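Local structure of AA9 family lytic polysaccharide monooxygenase cel61B (Hypocrea jecorina, 2VTC) at residues Arg177-Ala182 against Asn194-Val199; Gly94-Phe99 against Thr162-Ser167; Ser88-Ala93 against Ala202-Gly207. The protein cleaves crystalline and amorphous polysaccharides such as cellulose by copper-dependent oxidation of glycosidic bonds, using a reducing agent and O2 or H2O2. One frame throughout, in Å; residues are numbered along the deposited sequence.

Contact 1. Residues Arg177-Ala182 against Asn194-Val199; sequences RHELLA and NYPQCV. With NI (nickel (II) ion), chain E.
H178 and Q197 form an antiparallel hydrogen-bonded pair: H178 N donates to Q197 O at 2.9 Å, and Q197 N returns the bond to H178 O at 2.8 Å. Two residues further along, Y195 N binds L180 O at 2.8 Å, whereas the reciprocal bond from L180 N to Y195 O is weak. R177 and E179 meet on the face shared with P196 and C198. The R177 chain runs extended, CG anti to the backbone N (chi1 178°), which carries the guanidinium along the strand to grip the carboxylate end-on. R177 NH1 reaches E179 OE1 at 2.8 Å in a salt bridge and NH2 binds OE2, both approaching from well above the carboxylate plane. R177 NE and NH2 also bond to the carbonyls of V77 and I76, respectively, and Y221 OH binds E179 OE1. With an alanine in place of R177, the buried E179 carboxylate would probably lose its countercharge, and the V77 and I76 carbonyls these donors.

The pairing is that of a beta hairpin, strands 172-182 and 193-204, in the core of the beta-sandwich fold of AA9 enzymes. P196 occupies a non-hydrogen-bonded position opposite E179, where its missing N-H costs the hairpin no bond. Y195 extends this framework to the active site: its OH lies 2.5 Å from the nickel ion, which H20 and H108 also bind and which occupies the catalytic copper site. L180 O lies in the plane of the Y195 ring, at its edge, and A182 CB approaches CE2 at 3.8 Å.

On the R177 and E179 face, P196 CB rests over one face of the guanidinium, 3.6 Å from R177 NH2. R177 CB and CG pass C198 SG, which is disulfide-bonded to C78.

Contact 2. Residues Gly94-Phe99 against Thr162-Ser167; sequences GSNIVF and TVKIPS
G94 meets the other segment at both its backbone ends. Its N makes a weak hydrogen bond to I165 O, and its O accepts one from K164 NZ at 2.7 Å, the lysine chain running extended until a final turn (chi4 60°) brings the ammonium back. S167 OG lies 3.6 Å from G94 CA, close enough that a side chain at this position would press against it. S95 O takes the I165 N-H at 2.8 Å almost in line with its C=O, while S95 OG bonds outward to A92 O and N29. At N96 the amide swings over K164, ND2 coming within 3.4 Å of CB, and the asparagine CB leans on T162 CG2. I97 then forms the antiparallel hydrogen-bonded pair with V163: V163 N to I97 O is 2.8 Å, and I97 N to V163 O matches it. On the buried side I97 CD1 packs across I165 CG1 at 3.7 Å, the chains meeting at about a right angle. V98 CG2 touches T162 OG1 on the more open face. F99 turns a ring edge to V163 CG2 (3.8 Å from CE2), while I97 CG2 lies over one ring face. Strand 160-164 is outermost in its antiparallel sheet, beside 96-102 and then 22-28; with I97 and I165 on F176 of strand 172-182 and V163 on I137 of strand 133-143, the pair lines the interior between the sandwich's two sheets.

Contact 3. Residues Ser88-Ala93 against Ala202-Gly207; sequences SATAAA and AVTGSG
A202 N donates to A89 O at 2.9 Å, arriving well above the carbonyl plane. The same oxygen also accepts S88 OG, which sits in that plane on a lone pair. A202 O receives A91 N at 2.9 Å. A91 O takes T204 N, and T204 O is reached by A93 N at 3.0 Å. This zigzag, in which A91 bonds to both A202 and T204, is the pattern of parallel strands; here strand 89-92 runs beside the end of strand 193-204. Three CA-H groups supplement it, T90 CA approaching A202 O, V203 CA approaching A91 O and A92 CA approaching T204 O.

T90 and T204 point to the same face and cross at about a right angle, T204 CG2 lying 3.6 Å from T90 OG1. With T204 OG1 between the backbone N and the carbonyl carbon (chi1 60°), its hydroxyl lies beside A92 CA and shares a bonded water with T90, 2.8 Å from T90 OG1 and 2.9 Å from T204 OG1. A second water donates to A93 O and accepts from S206 N, carrying the link into the following loop. Just past the strand end A93 CB meets V203 CG1 at 4.0 Å; on the buried face A91 and V203 both pack on I165. With no charged group taking part and side chains mostly small, the join is held chiefly by main-chain bonds, with water completing its exposed threonine face.

How the contacts relate
Contacts 1 and 3 lie on one sheet and share strand 193-204: its earlier part pairs with strand 172-182 and carries Y195 to the metal, whereas its far end takes strand 89-92, with the contact centres about 21 Å apart. Contact 2 belongs to the other sheet and packs against both. Toward contact 1, F99 CG lies 3.5 Å from H178 CD2 in a ring stack, and F99 CE1 touches V199 CG2. Toward contact 3, about 10 Å away between centres, I165 CD1 meets A91 CB at 3.6 Å. The nearest side-chain atoms of F99 and Y195 are still about 11 Å apart, and contact 3 lies away from the active site.

Contact 1. Residues Arg177-Ala182 against Asn194-Val199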
loop_
_atom_site.group_PDB
_atom_site.type_symbol
_atom_site.label_atom_id
_atom_site.label_comp_id
_atom_site.label_asym_id
_atom_site.label_seq_id
_atom_site.Cartn_x
_atom_site.Cartn_y
_atom_site.Cartn_z
ATOM N N ARG A 177 -2.672 2.770 2.761
ATOM C CA ARG A 177 -1.329 2.393 2.326
ATOM C C ARG A 177 -1.384 0.934 1.890
ATOM O O ARG A 177 -1.479 0.046 2.736
ATOM C CB ARG A 177 -0.324 2.612 3.467
ATOM C CG ARG A 177 1.132 2.227 3.220
ATOM C CD ARG A 177 1.903 2.356 4.527
ATOM N NE ARG A 177 3.313 2.032 4.301
ATOM C CZ ARG A 177 3.777 0.775 4.230
ATOM N NH1 ARG A 177 2.948 -0.280 4.411
ATOM N NH2 ARG A 177 5.079 0.586 3.975
ATOM N N HIS A 178 -1.357 0.740 0.564
ATOM C CA HIS A 178 -1.516 -0.569 -0.079
ATOM C C HIS A 178 -0.125 -1.054 -0.515
ATOM O O HIS A 178 0.598 -0.299 -1.192
ATOM C CB HIS A 178 -2.450 -0.402 -1.283
ATOM C CG HIS A 178 -2.648 -1.656 -2.087
ATOM N ND1 HIS A 178 -3.152 -2.824 -1.548
ATOM C CD2 HIS A 178 -2.436 -1.906 -3.402
ATOM C CE1 HIS A 178 -3.217 -3.749 -2.498
ATOM N NE2 HIS A 178 -2.788 -3.218 -3.628
ATOM N N GLU A 179 0.268 -2.286 -0.137
ATOM C CA GLU A 179 1.674 -2.665 -0.281
ATOM C C GLU A 179 1.898 -4.102 -0.737
ATOM O O GLU A 179 1.349 -5.020 -0.153
ATOM C CB GLU A 179 2.394 -2.447 1.040
ATOM C CG GLU A 179 3.910 -2.721 1.018
ATOM C CD GLU A 179 4.522 -2.444 2.371
ATOM O OE1 GLU A 179 3.852 -2.723 3.413
ATOM O OE2 GLU A 179 5.684 -1.932 2.426
ATOM N N LEU A 180 2.743 -4.269 -1.751
ATOM C CA LEU A 180 3.155 -5.599 -2.208
ATOM C C LEU A 180 4.547 -5.846 -1.680
ATOM O O LEU A 180 5.439 -4.993 -1.809
ATOM C CB LEU A 180 3.164 -5.678 -3.746
ATOM C CG LEU A 180 1.941 -5.133 -4.482
ATOM C CD1 LEU A 180 2.081 -5.259 -6.005
ATOM C CD2 LEU A 180 0.668 -5.756 -4.043
ATOM N N LEU A 181 4.755 -7.013 -1.071
ATOM C CA LEU A 181 6.095 -7.355 -0.594
ATOM C C LEU A 181 6.613 -8.491 -1.481
ATOM O O LEU A 181 6.354 -9.669 -1.187
ATOM C CB LEU A 181 6.087 -7.800 0.861
ATOM C CG LEU A 181 5.763 -6.689 1.894
ATOM C CD1 LEU A 181 4.250 -6.547 1.999
ATOM C CD2 LEU A 181 6.362 -7.049 3.226
ATOM N N ALA A 182 7.307 -8.131 -2.564
ATOM C CA ALA A 182 7.792 -9.132 -3.553
ATOM C C ALA A 182 8.987 -9.874 -2.964
ATOM O O ALA A 182 10.026 -9.288 -2.573
ATOM C CB ALA A 182 8.126 -8.453 -4.905
ATOM N N ASN A 194 9.785 -3.969 -1.042
ATOM C CA ASN A 194 8.485 -3.401 -0.629
ATOM C C ASN A 194 7.981 -2.366 -1.635
ATOM O O ASN A 194 8.745 -1.453 -2.022
ATOM C CB ASN A 194 8.565 -2.727 0.764
ATOM C CG ASN A 194 8.713 -3.710 1.920
ATOM O OD1 ASN A 194 7.990 -3.613 2.942
ATOM N ND2 ASN A 194 9.683 -4.591 1.834
ATOM N N TYR A 195 6.711 -2.466 -2.013
ATOM C CA TYR A 195 6.092 -1.516 -2.948
ATOM C C TYR A 195 4.866 -0.848 -2.299
ATOM O O TYR A 195 3.745 -1.184 -2.645
ATOM C CB TYR A 195 5.657 -2.195 -4.272
ATOM C CG TYR A 195 6.785 -2.857 -5.061
ATOM C CD1 TYR A 195 7.350 -2.219 -6.172
ATOM C CD2 TYR A 195 7.289 -4.120 -4.685
ATOM C CE1 TYR A 195 8.417 -2.817 -6.896
ATOM C CE2 TYR A 195 8.349 -4.733 -5.407
ATOM C CZ TYR A 195 8.892 -4.075 -6.507
ATOM O OH TYR A 195 9.927 -4.689 -7.213
ATOM N N PRO A 196 5.094 0.113 -1.366
ATOM C CA PRO A 196 3.949 0.806 -0.746
ATOM C C PRO A 196 3.394 1.929 -1.629
ATOM O O PRO A 196 4.155 2.637 -2.302
ATOM C CB PRO A 196 4.538 1.386 0.543
ATOM C CG PRO A 196 5.970 1.663 0.222
ATOM C CD PRO A 196 6.373 0.527 -0.762
ATOM N N GLN A 197 2.078 2.059 -1.625
ATOM C CA GLN A 197 1.405 3.101 -2.382
ATOM C C GLN A 197 0.303 3.708 -1.520
ATOM O O GLN A 197 -0.561 2.980 -1.011
ATOM C CB GLN A 197 0.785 2.500 -3.647
ATOM C CG GLN A 197 1.877 2.015 -4.630
ATOM C CD GLN A 197 2.509 3.162 -5.394
ATOM O OE1 GLN A 197 3.555 3.697 -5.010
ATOM N NE2 GLN A 197 1.879 3.543 -6.477
ATOM N N CYS A 198 0.343 5.036 -1.366
ATOM C CA CYS A 198 -0.661 5.722 -0.548
ATOM C C CYS A 198 -1.693 6.498 -1.368
ATOM O O CYS A 198 -1.365 7.124 -2.392
ATOM C CB CYS A 198 0.055 6.654 0.434
ATOM S SG CYS A 198 1.019 5.822 1.666
ATOM N N VAL A 199 -2.940 6.463 -0.895
ATOM C CA VAL A 199 -4.057 7.221 -1.507
ATOM C C VAL A 199 -4.888 7.921 -0.407
ATOM O O VAL A 199 -5.145 7.334 0.639
ATOM C CB VAL A 199 -4.974 6.343 -2.401
ATOM C CG1 VAL A 199 -4.164 5.668 -3.527
ATOM C CG2 VAL A 199 -5.700 5.286 -1.567
HETATM NI NI NI E . 9.867 -5.163 -9.672
HETATM O O HOH W 1 10.553 -5.642 -11.652
HETATM O O HOH W 2 10.897 -5.300 -9.049
#

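Contact 2. Residues Gly94-Phe99 against Thr162-Ser167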
loop_
_atom_site.group_PDB
_atom_site.type_symbol
_atom_site.label_atom_id
_atom_site.label_comp_id
_atom_site.label_asym_id
_atom_site.label_seq_id
_atom_site.Cartn_x
_atom_site.Cartn_y
_atom_site.Cartn_z
ATOM N N GLY A 94 -17.401 0.387 4.635
ATOM C CA GLY A 94 -17.911 -0.853 4.052
ATOM C C GLY A 94 -17.729 -0.937 2.549
ATOM O O GLY A 94 -17.957 -1.996 1.956
ATOM N N SER A 95 -17.313 0.166 1.918
ATOM C CA SER A 95 -17.035 0.162 0.484
ATOM C C SER A 95 -15.815 -0.698 0.136
ATOM O O SER A 95 -14.919 -0.899 0.965
ATOM C CB SER A 95 -16.812 1.587 -0.041
ATOM O OG SER A 95 -17.976 2.381 0.131
ATOM N N ASN A 96 -15.794 -1.207 -1.095
ATOM C CA ASN A 96 -14.628 -1.894 -1.614
ATOM C C ASN A 96 -13.802 -0.961 -2.481
ATOM O O ASN A 96 -14.328 -0.281 -3.376
ATOM C CB ASN A 96 -15.019 -3.153 -2.409
ATOM C CG ASN A 96 -15.625 -4.245 -1.530
ATOM O OD1 ASN A 96 -16.737 -4.723 -1.789
ATOM N ND2 ASN A 96 -14.909 -4.646 -0.496
ATOM N N ILE A 97 -12.507 -0.913 -2.185
ATOM C CA ILE A 97 -11.547 -0.253 -3.044
ATOM C C ILE A 97 -10.948 -1.340 -3.913
ATOM O O ILE A 97 -10.677 -2.444 -3.427
ATOM C CB ILE A 97 -10.382 0.396 -2.228
ATOM C CG1 ILE A 97 -10.928 1.284 -1.101
ATOM C CG2 ILE A 97 -9.413 1.141 -3.173
ATOM C CD1 ILE A 97 -9.926 1.511 0.028
ATOM N N VAL A 98 -10.735 -1.026 -5.186
ATOM C CA VAL A 98 -9.993 -1.918 -6.067
ATOM C C VAL A 98 -8.802 -1.165 -6.609
ATOM O O VAL A 98 -8.947 -0.245 -7.420
ATOM C CB VAL A 98 -10.869 -2.505 -7.231
ATOM C CG1 VAL A 98 -10.058 -3.512 -8.024
ATOM C CG2 VAL A 98 -12.142 -3.155 -6.696
ATOM N N PHE A 99 -7.620 -1.533 -6.120
ATOM C CA PHE A 99 -6.387 -0.888 -6.548
ATOM C C PHE A 99 -5.980 -1.499 -7.884
ATOM O O PHE A 99 -5.914 -2.724 -8.011
ATOM C CB PHE A 99 -5.266 -1.081 -5.514
ATOM C CG PHE A 99 -5.533 -0.425 -4.185
ATOM C CD1 PHE A 99 -5.201 0.917 -3.992
ATOM C CD2 PHE A 99 -6.081 -1.145 -3.123
ATOM C CE1 PHE A 99 -5.423 1.544 -2.751
ATOM C CE2 PHE A 99 -6.323 -0.533 -1.874
ATOM C CZ PHE A 99 -5.982 0.823 -1.703
ATOM N N THR A 162 -8.673 -6.137 -4.394
ATOM C CA THR A 162 -9.845 -5.617 -3.671
ATOM C C THR A 162 -9.561 -5.547 -2.176
ATOM O O THR A 162 -9.104 -6.528 -1.568
ATOM C CB THR A 162 -11.105 -6.493 -3.916
ATOM O OG1 THR A 162 -11.496 -6.388 -5.290
ATOM C CG2 THR A 162 -12.281 -6.051 -3.028
ATOM N N VAL A 163 -9.834 -4.376 -1.596
ATOM C CA VAL A 163 -9.707 -4.151 -0.161
ATOM C C VAL A 163 -10.994 -3.513 0.357
ATOM O O VAL A 163 -11.392 -2.461 -0.129
ATOM C CB VAL A 163 -8.493 -3.217 0.172
ATOM C CG1 VAL A 163 -8.396 -2.966 1.658
ATOM C CG2 VAL A 163 -7.191 -3.853 -0.310
ATOM N N LYS A 164 -11.618 -4.151 1.338
ATOM C CA LYS A 164 -12.801 -3.612 2.018
ATOM C C LYS A 164 -12.451 -2.594 3.111
ATOM O O LYS A 164 -11.626 -2.884 3.994
ATOM C CB LYS A 164 -13.632 -4.747 2.631
ATOM C CG LYS A 164 -15.030 -4.302 3.084
ATOM C CD LYS A 164 -15.815 -5.446 3.723
ATOM C CE LYS A 164 -17.213 -5.000 4.123
ATOM N NZ LYS A 164 -18.026 -4.509 2.956
ATOM N N ILE A 165 -13.071 -1.410 3.039
ATOM C CA ILE A 165 -13.019 -0.436 4.142
ATOM C C ILE A 165 -13.931 -0.979 5.257
ATOM O O ILE A 165 -15.117 -1.180 5.014
ATOM C CB ILE A 165 -13.490 0.972 3.677
ATOM C CG1 ILE A 165 -12.616 1.485 2.534
ATOM C CG2 ILE A 165 -13.469 1.968 4.849
ATOM C CD1 ILE A 165 -13.137 2.776 1.898
ATOM N N PRO A 166 -13.382 -1.245 6.465
ATOM C CA PRO A 166 -14.174 -1.801 7.569
ATOM C C PRO A 166 -15.478 -1.023 7.789
ATOM O O PRO A 166 -15.480 0.226 7.762
ATOM C CB PRO A 166 -13.245 -1.648 8.776
ATOM C CG PRO A 166 -11.876 -1.769 8.174
ATOM C CD PRO A 166 -11.976 -1.032 6.866
ATOM N N SER A 167 -16.576 -1.760 7.954
ATOM C CA SER A 167 -17.926 -1.175 8.046
ATOM C C SER A 167 -18.111 -0.287 9.271
ATOM O O SER A 167 -18.934 0.635 9.274
ATOM C CB SER A 167 -18.971 -2.288 8.069
ATOM O OG SER A 167 -19.005 -2.923 6.811
#

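Contact 3. Residues Ser88-Ala93 against Ala202-Gly207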
loop_
_atom_site.group_PDB
_atom_site.type_symbol
_atom_site.label_atom_id
_atom_site.label_comp_id
_atom_site.label_asym_id
_atom_site.label_seq_id
_atom_site.Cartn_x
_atom_site.Cartn_y
_atom_site.Cartn_z
ATOM N N SER A 88 -8.526 14.670 -2.046
ATOM C CA SER A 88 -8.920 13.380 -1.474
ATOM C C SER A 88 -10.103 12.757 -2.220
ATOM O O SER A 88 -11.021 13.466 -2.645
ATOM C CB SER A 88 -9.282 13.564 0.005
ATOM O OG SER A 88 -9.580 12.328 0.656
ATOM N N ALA A 89 -10.077 11.430 -2.375
ATOM C CA ALA A 89 -11.249 10.671 -2.797
ATOM C C ALA A 89 -12.162 10.516 -1.582
ATOM O O ALA A 89 -11.852 11.023 -0.485
ATOM C CB ALA A 89 -10.831 9.303 -3.343
ATOM N N THR A 90 -13.299 9.851 -1.770
ATOM C CA THR A 90 -14.232 9.630 -0.659
ATOM C C THR A 90 -15.030 8.348 -0.835
ATOM O O THR A 90 -15.289 7.912 -1.973
ATOM C CB THR A 90 -15.203 10.848 -0.460
ATOM O OG1 THR A 90 -15.957 10.690 0.756
ATOM C CG2 THR A 90 -16.139 10.994 -1.637
ATOM N N ALA A 91 -15.417 7.740 0.287
ATOM C CA ALA A 91 -16.020 6.413 0.267
ATOM C C ALA A 91 -16.797 6.173 1.544
ATOM O O ALA A 91 -16.375 6.594 2.626
ATOM C CB ALA A 91 -14.929 5.331 0.111
ATOM N N ALA A 92 -17.946 5.517 1.427
ATOM C CA ALA A 92 -18.689 5.075 2.614
ATOM C C ALA A 92 -17.981 3.896 3.285
ATOM O O ALA A 92 -17.416 3.035 2.600
ATOM C CB ALA A 92 -20.124 4.696 2.230
ATOM N N ALA A 93 -17.993 3.859 4.618
ATOM C CA ALA A 93 -17.456 2.711 5.337
ATOM C C ALA A 93 -18.162 1.468 4.819
ATOM O O ALA A 93 -19.377 1.500 4.566
ATOM C CB ALA A 93 -17.645 2.868 6.839
ATOM N N ALA A 202 -11.194 9.910 2.152
ATOM C CA ALA A 202 -12.014 10.247 3.298
ATOM C C ALA A 202 -13.137 9.221 3.394
ATOM O O ALA A 202 -13.581 8.679 2.368
ATOM C CB ALA A 202 -12.565 11.657 3.153
ATOM N N VAL A 203 -13.585 8.963 4.626
ATOM C CA VAL A 203 -14.611 7.975 4.909
ATOM C C VAL A 203 -15.859 8.661 5.474
ATOM O O VAL A 203 -15.758 9.561 6.317
ATOM C CB VAL A 203 -14.056 6.887 5.859
ATOM C CG1 VAL A 203 -15.160 5.955 6.395
ATOM C CG2 VAL A 203 -12.977 6.060 5.129
ATOM N N THR A 204 -17.014 8.234 4.964
ATOM C CA THR A 204 -18.333 8.741 5.362
ATOM C C THR A 204 -19.176 7.579 5.884
ATOM O O THR A 204 -18.725 6.426 5.915
ATOM C CB THR A 204 -19.060 9.354 4.145
ATOM O OG1 THR A 204 -19.232 8.355 3.125
ATOM C CG2 THR A 204 -18.260 10.525 3.568
ATOM N N GLY A 205 -20.418 7.864 6.271
ATOM C CA GLY A 205 -21.372 6.785 6.539
ATOM C C GLY A 205 -21.689 6.544 7.996
ATOM O O GLY A 205 -21.674 7.474 8.808
ATOM N N SER A 206 -21.953 5.278 8.319
ATOM C CA SER A 206 -22.586 4.911 9.589
ATOM C C SER A 206 -21.687 4.177 10.590
ATOM O O SER A 206 -22.164 3.690 11.619
ATOM C CB SER A 206 -23.823 4.055 9.299
ATOM O OG SER A 206 -23.426 2.889 8.591
ATOM N N GLY A 207 -20.393 4.088 10.301
ATOM C CA GLY A 207 -19.465 3.479 11.244
ATOM C C GLY A 207 -19.298 4.371 12.459
ATOM O O GLY A 207 -19.382 5.607 12.348
HETATM O O HOH W 3 -18.417 9.428 0.578
HETATM O O HOH W 4 -21.324 3.243 5.859
#